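Local coordinates for protein 6-phosphogluconate dehydrogenase, NAD-binding (Mycolicibacterium smegmatis MC2 155, PDB 6SMT) that binds NADPH and acts as an S-enantioselective imine reductase, probably passing hydride from the cofactor to the C=N bond of its substrate, at residues Val13-Gly17 / Ala62-Ala66; Arg94-Ser100 / Arg120-Ile126. One frame throughout, in Å; residues are numbered along the deposited sequence. Where two conformers were deposited one is given.

Contact 1 of 2, residues Val13-Gly17 / Ala62-Ala66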
loop_
_atom_site.group_PDB
_atom_site.type_symbol
_atom_site.label_atom_id
_atom_site.label_comp_id
_atom_site.label_asym_id
_atom_site.label_seq_id
_atom_site.Cartn_x
_atom_site.Cartn_y
_atom_site.Cartn_z
ATOM N N VAL B 13 30.436 -9.712 -17.920
ATOM C CA VAL B 13 28.948 -9.642 -17.875
ATOM C C VAL B 13 28.444 -8.913 -19.103
ATOM O O VAL B 13 28.972 -7.879 -19.490
ATOM C CB VAL B 13 28.444 -8.996 -16.581
ATOM C CG1 VAL B 13 26.942 -9.200 -16.475
ATOM C CG2 VAL B 13 29.167 -9.546 -15.348
ATOM N N THR B 14 27.383 -9.427 -19.689
ATOM C CA THR B 14 26.649 -8.751 -20.750
ATOM C C THR B 14 25.286 -8.329 -20.213
ATOM O O THR B 14 24.646 -9.112 -19.494
ATOM C CB THR B 14 26.433 -9.607 -21.982
ATOM O OG1 THR B 14 27.741 -9.775 -22.560
ATOM C CG2 THR B 14 25.538 -8.990 -23.022
ATOM N N VAL B 15 24.871 -7.107 -20.483
ATOM C CA VAL B 15 23.483 -6.649 -20.232
ATOM C C VAL B 15 22.818 -6.449 -21.569
ATOM O O VAL B 15 23.277 -5.671 -22.379
ATOM C CB VAL B 15 23.427 -5.389 -19.369
ATOM C CG1 VAL B 15 21.990 -5.031 -19.088
ATOM C CG2 VAL B 15 24.171 -5.573 -18.063
ATOM N N LEU B 16 21.694 -7.105 -21.799
ATOM C CA LEU B 16 20.807 -6.969 -22.967
ATOM C C LEU B 16 19.543 -6.261 -22.476
ATOM O O LEU B 16 18.797 -6.839 -21.662
ATOM C CB LEU B 16 20.497 -8.303 -23.630
ATOM C CG LEU B 16 21.731 -9.080 -24.077
ATOM C CD1 LEU B 16 22.097 -10.190 -23.151
ATOM C CD2 LEU B 16 21.608 -9.653 -25.501
ATOM N N GLY B 17 19.318 -5.072 -22.982
ATOM C CA GLY B 17 18.219 -4.226 -22.612
ATOM C C GLY B 17 18.696 -3.038 -21.810
ATOM O O GLY B 17 19.292 -3.195 -20.725
ATOM N N ALA B 62 26.557 -11.604 -30.615
ATOM C CA ALA B 62 27.887 -11.067 -30.288
ATOM C C ALA B 62 27.952 -10.580 -28.832
ATOM O O ALA B 62 28.961 -10.838 -28.167
ATOM C CB ALA B 62 28.257 -9.944 -31.224
ATOM N N ALA B 63 26.852 -10.031 -28.361
ATOM C CA ALA B 63 26.797 -9.569 -26.945
ATOM C C ALA B 63 26.953 -10.764 -26.003
ATOM O O ALA B 63 27.750 -10.682 -25.077
ATOM C CB ALA B 63 25.522 -8.811 -26.752
ATOM N N ILE B 64 26.158 -11.797 -26.190
ATOM C CA ILE B 64 26.178 -12.976 -25.301
ATOM C C ILE B 64 27.530 -13.695 -25.424
ATOM O O ILE B 64 28.155 -14.067 -24.439
ATOM C CB ILE B 64 24.950 -13.855 -25.563
ATOM C CG1 ILE B 64 23.725 -13.108 -25.046
ATOM C CG2 ILE B 64 25.136 -15.203 -24.909
ATOM C CD1 ILE B 64 22.463 -13.756 -25.388
ATOM N N ALA B 65 28.058 -13.782 -26.660
ATOM C CA ALA B 65 29.353 -14.481 -26.821
ATOM C C ALA B 65 30.501 -13.766 -26.161
ATOM O O ALA B 65 31.550 -14.421 -25.919
ATOM C CB ALA B 65 29.631 -14.653 -28.313
ATOM N N ALA B 66 30.375 -12.483 -25.805
ATOM C CA ALA B 66 31.449 -11.696 -25.194
ATOM C C ALA B 66 31.696 -12.074 -23.734
ATOM O O ALA B 66 32.754 -11.732 -23.187
ATOM C CB ALA B 66 31.147 -10.264 -25.325
#
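Thr14 and Leu16, alternate residues on one face of strand 12-16, meet Ala63 and Ile64 of the helix with two differently built side chains. Thr14 divides its branches: OG1 lies beside its own backbone N (chi1 -68°) and donates to the carbonyl O of Ala63 at 2.7 Å, while CG2, on the other branch, rests 3.7 Å from Ala63 CB. The hydroxyl comes from above the carbonyl plane, 43° out of it, with a C=O...O angle of 137°. The backbone N of Ala66 reaches the same oxygen from the opposite face, so two donors grip it, one on each side of its plane. Ser67 OG is a further hydrogen-bond partner of Thr14 OG1. Strand 12-16 lies inside the parallel part of the mixed sheet of a Rossmann-type NADPH-binding domain, between strands 35-39 and 69-72, and runs into Gly17, which touches the cofactor. Leu16 supplies the purely apolar half of the contact. Its side chain crosses that of Ile64 at about a right angle, with Leu16 CD1 3.8 Å from Ile64 CG1; the other methyl, CD2, lies 4.2 Å from Ala63 CB. Trp39 of strand 35-39 touches both Leu16 and Ala63, bordering this apolar patch.

Contact 2 of 2, residues Arg94-Ser100 / Arg120-Ile126. With NDP (NADPH dihydro-nicotinamide-adenine-dinucleotide phosphate), chain L.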
loop_
_atom_site.group_PDB
_atom_site.type_symbol
_atom_site.label_atom_id
_atom_site.label_comp_id
_atom_site.label_asym_id
_atom_site.label_seq_id
_atom_site.Cartn_x
_atom_site.Cartn_y
_atom_site.Cartn_z
ATOM N N ARG B 94 27.327 -20.915 -21.603
ATOM C CA ARG B 94 27.287 -19.678 -20.812
ATOM C C ARG B 94 26.036 -19.705 -19.944
ATOM O O ARG B 94 25.228 -20.583 -20.039
ATOM C CB ARG B 94 27.234 -18.501 -21.775
ATOM C CG ARG B 94 28.489 -18.377 -22.652
ATOM C CD ARG B 94 28.449 -17.273 -23.680
ATOM N NE ARG B 94 29.499 -17.507 -24.682
ATOM C CZ ARG B 94 30.747 -17.204 -24.526
ATOM N NH1 ARG B 94 31.112 -16.432 -23.516
ATOM N NH2 ARG B 94 31.639 -17.548 -25.461
ATOM N N THR B 95 25.903 -18.698 -19.100
ATOM C CA THR B 95 24.737 -18.555 -18.194
ATOM C C THR B 95 23.941 -17.352 -18.609
ATOM O O THR B 95 24.500 -16.269 -18.800
ATOM C CB THR B 95 25.197 -18.352 -16.743
ATOM O OG1 THR B 95 25.906 -19.551 -16.383
ATOM C CG2 THR B 95 24.004 -18.205 -15.798
ATOM N N VAL B 96 22.624 -17.497 -18.738
ATOM C CA VAL B 96 21.713 -16.381 -19.056
ATOM C C VAL B 96 20.835 -16.219 -17.818
ATOM O O VAL B 96 20.341 -17.224 -17.259
ATOM C CB VAL B 96 20.812 -16.731 -20.244
ATOM C CG1 VAL B 96 19.733 -15.699 -20.439
ATOM C CG2 VAL B 96 21.677 -16.889 -21.498
ATOM N N ILE B 97 20.662 -14.983 -17.350
ATOM C CA ILE B 97 19.717 -14.697 -16.257
ATOM C C ILE B 97 18.656 -13.781 -16.819
ATOM O O ILE B 97 18.932 -12.638 -17.231
ATOM C CB ILE B 97 20.405 -14.092 -15.030
ATOM C CG1 ILE B 97 21.499 -15.043 -14.552
ATOM C CG2 ILE B 97 19.390 -13.783 -13.961
ATOM C CD1 ILE B 97 22.210 -14.569 -13.281
ATOM N N GLY B 98 17.406 -14.210 -16.751
ATOM C CA GLY B 98 16.276 -13.385 -17.134
ATOM C C GLY B 98 15.977 -12.461 -15.982
ATOM O O GLY B 98 15.842 -12.936 -14.858
ATOM N N LEU B 99 15.896 -11.183 -16.237
ATOM C CA LEU B 99 15.516 -10.163 -15.233
ATOM C C LEU B 99 14.396 -9.350 -15.824
ATOM O O LEU B 99 14.388 -8.100 -15.714
ATOM C CB LEU B 99 16.743 -9.296 -14.845
ATOM C CG LEU B 99 17.835 -10.037 -14.144
ATOM C CD1 LEU B 99 19.026 -9.075 -13.954
ATOM C CD2 LEU B 99 17.422 -10.611 -12.815
ATOM N N SER B 100 13.405 -9.944 -16.423
ATOM C CA SER B 100 12.308 -9.281 -17.123
ATOM C C SER B 100 10.996 -9.791 -16.556
ATOM O O SER B 100 10.752 -11.027 -16.597
ATOM C CB SER B 100 12.399 -9.563 -18.638
ATOM O OG SER B 100 13.693 -9.120 -19.135
ATOM N N ARG B 120 22.816 -22.338 -19.638
ATOM C CA ARG B 120 22.343 -22.507 -18.230
ATOM C C ARG B 120 21.431 -21.291 -17.988
ATOM O O ARG B 120 21.678 -20.247 -18.652
ATOM C CB ARG B 120 23.622 -22.614 -17.385
ATOM C CG ARG B 120 24.321 -23.976 -17.544
ATOM C CD ARG B 120 25.444 -24.223 -16.564
ATOM N NE ARG B 120 26.457 -23.217 -16.706
ATOM C CZ ARG B 120 27.400 -22.960 -15.816
ATOM N NH1 ARG B 120 27.415 -23.626 -14.685
ATOM N NH2 ARG B 120 28.305 -22.035 -16.058
ATOM N N TYR B 121 20.400 -21.444 -17.163
ATOM C CA TYR B 121 19.478 -20.308 -16.931
ATOM C C TYR B 121 19.189 -20.160 -15.472
ATOM O O TYR B 121 18.875 -21.144 -14.791
ATOM C CB TYR B 121 18.163 -20.536 -17.690
ATOM C CG TYR B 121 17.199 -19.380 -17.611
ATOM C CD1 TYR B 121 17.407 -18.228 -18.322
ATOM C CD2 TYR B 121 16.081 -19.458 -16.846
ATOM C CE1 TYR B 121 16.515 -17.194 -18.278
ATOM C CE2 TYR B 121 15.145 -18.442 -16.811
ATOM C CZ TYR B 121 15.393 -17.259 -17.473
ATOM O OH TYR B 121 14.497 -16.211 -17.456
ATOM N N LEU B 122 19.194 -18.920 -15.001
ATOM C CA LEU B 122 18.523 -18.551 -13.738
ATOM C C LEU B 122 17.424 -17.582 -14.107
ATOM O O LEU B 122 17.632 -16.727 -14.986
ATOM C CB LEU B 122 19.419 -17.904 -12.690
ATOM C CG LEU B 122 20.531 -18.771 -12.208
ATOM C CD1 LEU B 122 21.494 -17.927 -11.353
ATOM C CD2 LEU B 122 19.995 -19.925 -11.396
ATOM N N ASP B 123 16.300 -17.575 -13.414
ATOM C CA ASP B 123 15.302 -16.506 -13.536
ATOM C C ASP B 123 15.439 -15.593 -12.338
ATOM O O ASP B 123 15.695 -16.067 -11.212
ATOM C CB ASP B 123 13.872 -17.065 -13.566
ATOM C CG ASP B 123 12.930 -15.987 -14.137
ATOM O OD1 ASP B 123 13.194 -15.533 -15.295
ATOM O OD2 ASP B 123 12.005 -15.490 -13.378
ATOM N N GLY B 124 15.328 -14.294 -12.540
ATOM C CA GLY B 124 15.415 -13.344 -11.439
ATOM C C GLY B 124 14.362 -12.263 -11.536
ATOM O O GLY B 124 13.754 -12.080 -12.575
ATOM N N ALA B 125 14.041 -11.686 -10.400
ATOM C CA ALA B 125 13.046 -10.629 -10.279
ATOM C C ALA B 125 13.637 -9.541 -9.392
ATOM O O ALA B 125 13.970 -9.780 -8.212
ATOM C CB ALA B 125 11.784 -11.147 -9.705
ATOM N N ILE B 126 13.759 -8.361 -9.956
ATOM C CA ILE B 126 14.247 -7.160 -9.253
ATOM C C ILE B 126 13.080 -6.472 -8.565
ATOM O O ILE B 126 12.072 -6.153 -9.209
ATOM C CB ILE B 126 14.934 -6.183 -10.228
ATOM C CG1 ILE B 126 16.072 -6.866 -11.009
ATOM C CG2 ILE B 126 15.426 -4.936 -9.457
ATOM C CD1 ILE B 126 16.448 -6.083 -12.221
HETATM P PA NDP L . 10.820 -1.534 -19.854
HETATM O O1A NDP L . 10.072 -2.559 -19.053
HETATM O O2A NDP L . 10.127 -0.293 -20.324
HETATM O O5B NDP L . 11.520 -2.269 -21.072
HETATM C C5B NDP L . 12.283 -1.448 -21.974
HETATM C C4B NDP L . 13.387 -2.291 -22.562
HETATM O O4B NDP L . 12.840 -3.431 -23.285
HETATM C C3B NDP L . 14.213 -1.508 -23.602
HETATM O O3B NDP L . 15.558 -1.949 -23.615
HETATM C C2B NDP L . 13.506 -1.893 -24.884
HETATM O O2B NDP L . 14.233 -1.779 -26.103
HETATM C C1B NDP L . 13.335 -3.374 -24.610
HETATM N N9A NDP L . 12.381 -4.045 -25.487
HETATM C C8A NDP L . 11.014 -3.897 -25.533
HETATM N N7A NDP L . 10.451 -4.671 -26.431
HETATM C C5A NDP L . 11.495 -5.362 -27.023
HETATM C C6A NDP L . 11.574 -6.302 -28.083
HETATM N N6A NDP L . 10.516 -6.821 -28.698
HETATM N N1A NDP L . 12.804 -6.750 -28.419
HETATM C C2A NDP L . 13.881 -6.286 -27.780
HETATM N N3A NDP L . 13.930 -5.386 -26.792
HETATM C C4A NDP L . 12.706 -4.948 -26.475
HETATM O O3 NDP L . 12.135 -0.999 -19.107
HETATM P PN NDP L . 12.764 -0.966 -17.681
HETATM O O1N NDP L . 14.201 -0.747 -17.848
HETATM O O2N NDP L . 12.007 -0.002 -16.839
HETATM O O5D NDP L . 12.460 -2.409 -17.040
HETATM C C5D NDP L . 13.074 -3.581 -17.563
HETATM C C4D NDP L . 12.527 -4.743 -16.769
HETATM O O4D NDP L . 12.948 -4.570 -15.391
HETATM C C3D NDP L . 11.001 -4.901 -16.755
HETATM O O3D NDP L . 10.587 -6.257 -16.875
HETATM C C2D NDP L . 10.624 -4.357 -15.389
HETATM O O2D NDP L . 9.417 -4.870 -14.833
HETATM C C1D NDP L . 11.814 -4.694 -14.530
HETATM N N1N NDP L . 12.013 -3.776 -13.391
HETATM C C2N NDP L . 12.097 -2.424 -13.596
HETATM C C3N NDP L . 12.194 -1.554 -12.563
HETATM C C7N NDP L . 12.275 -0.093 -12.758
HETATM O O7N NDP L . 12.309 0.597 -11.714
HETATM N N7N NDP L . 12.341 0.457 -13.959
HETATM C C4N NDP L . 12.176 -2.038 -11.197
HETATM C C5N NDP L . 12.149 -3.477 -11.036
HETATM C C6N NDP L . 12.108 -4.285 -12.072
HETATM P P2B NDP L . 14.293 -0.304 -26.787
HETATM O O1X NDP L . 14.832 -0.613 -28.216
HETATM O O2X NDP L . 12.855 0.206 -26.844
HETATM O O3X NDP L . 15.150 0.600 -25.997
HETATM O O HOH W 1 26.671 -23.059 -19.307
HETATM O O HOH W 2 13.302 -7.643 -12.844
HETATM O O HOH W 3 12.844 -12.870 -15.895
HETATM O O HOH W 4 10.489 -13.589 -14.404
#
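Tyr121 lies along the neighbouring strand, from Val96 to Gly98. Its CB is 4.0 Å from Val96 O, and with CG anti to the backbone N (chi1 -175°) the ring extends along the backbone of that strand. CD1 comes to 3.3 Å from Val96 O and also meets Val96 CG1; Tyr121 CE1 stands 3.5 Å from Gly98 N, which lies obliquely to the ring. At the tip, OH is 3.4 Å from Gly98 CA, in the place a side chain there would need, and donates to the anti lone pair of Asp123 OD1 at 2.6 Å. Strands 95-98 and 120-126 pair in parallel, their axes 24° apart, as the two strands of a beta-alpha-beta unit whose helix 104-116 packs on Tyr121. Five backbone hydrogen bonds, from Arg120 N to Arg94 O through to Gly124 N to Gly98 O, set the register. On the opposite face of the sheet Ile97 and Leu122 lie side by side, pointing the same way, their CD1 atoms 3.9 Å apart. Past the last bond, Leu99 CD2 sits 3.7 Å from Gly124 CA, and the loop residues Leu99 and Ser100 and the strand end at Ile126 reach NADPH, where Ile126 O is 3.2 Å from nicotinamide C5N.

How the contacts relate
From the N terminus, strand 12-16 comes first; after helix 20-31, strand 35-39, helix 47-51 and strand 55-56, the chain returns through helix 60-65, where contact 1 closes a loop with 44 residues between its segments. Strand 69-72 and helix 77-87 follow before contact 2 opens; helix 104-116 then carries the chain to its closure at strand 120-126, with 19 residues between. The loops are in series and neither nest nor cross. Contact 1 ties a helix to the sheet, contact 2 pairs two of its strands, and strand 69-72 separates 12-16 from 95-98. Their centres are 13 Å apart, and Arg94 CD packs 3.3 Å from Ile64 O, joining them directly.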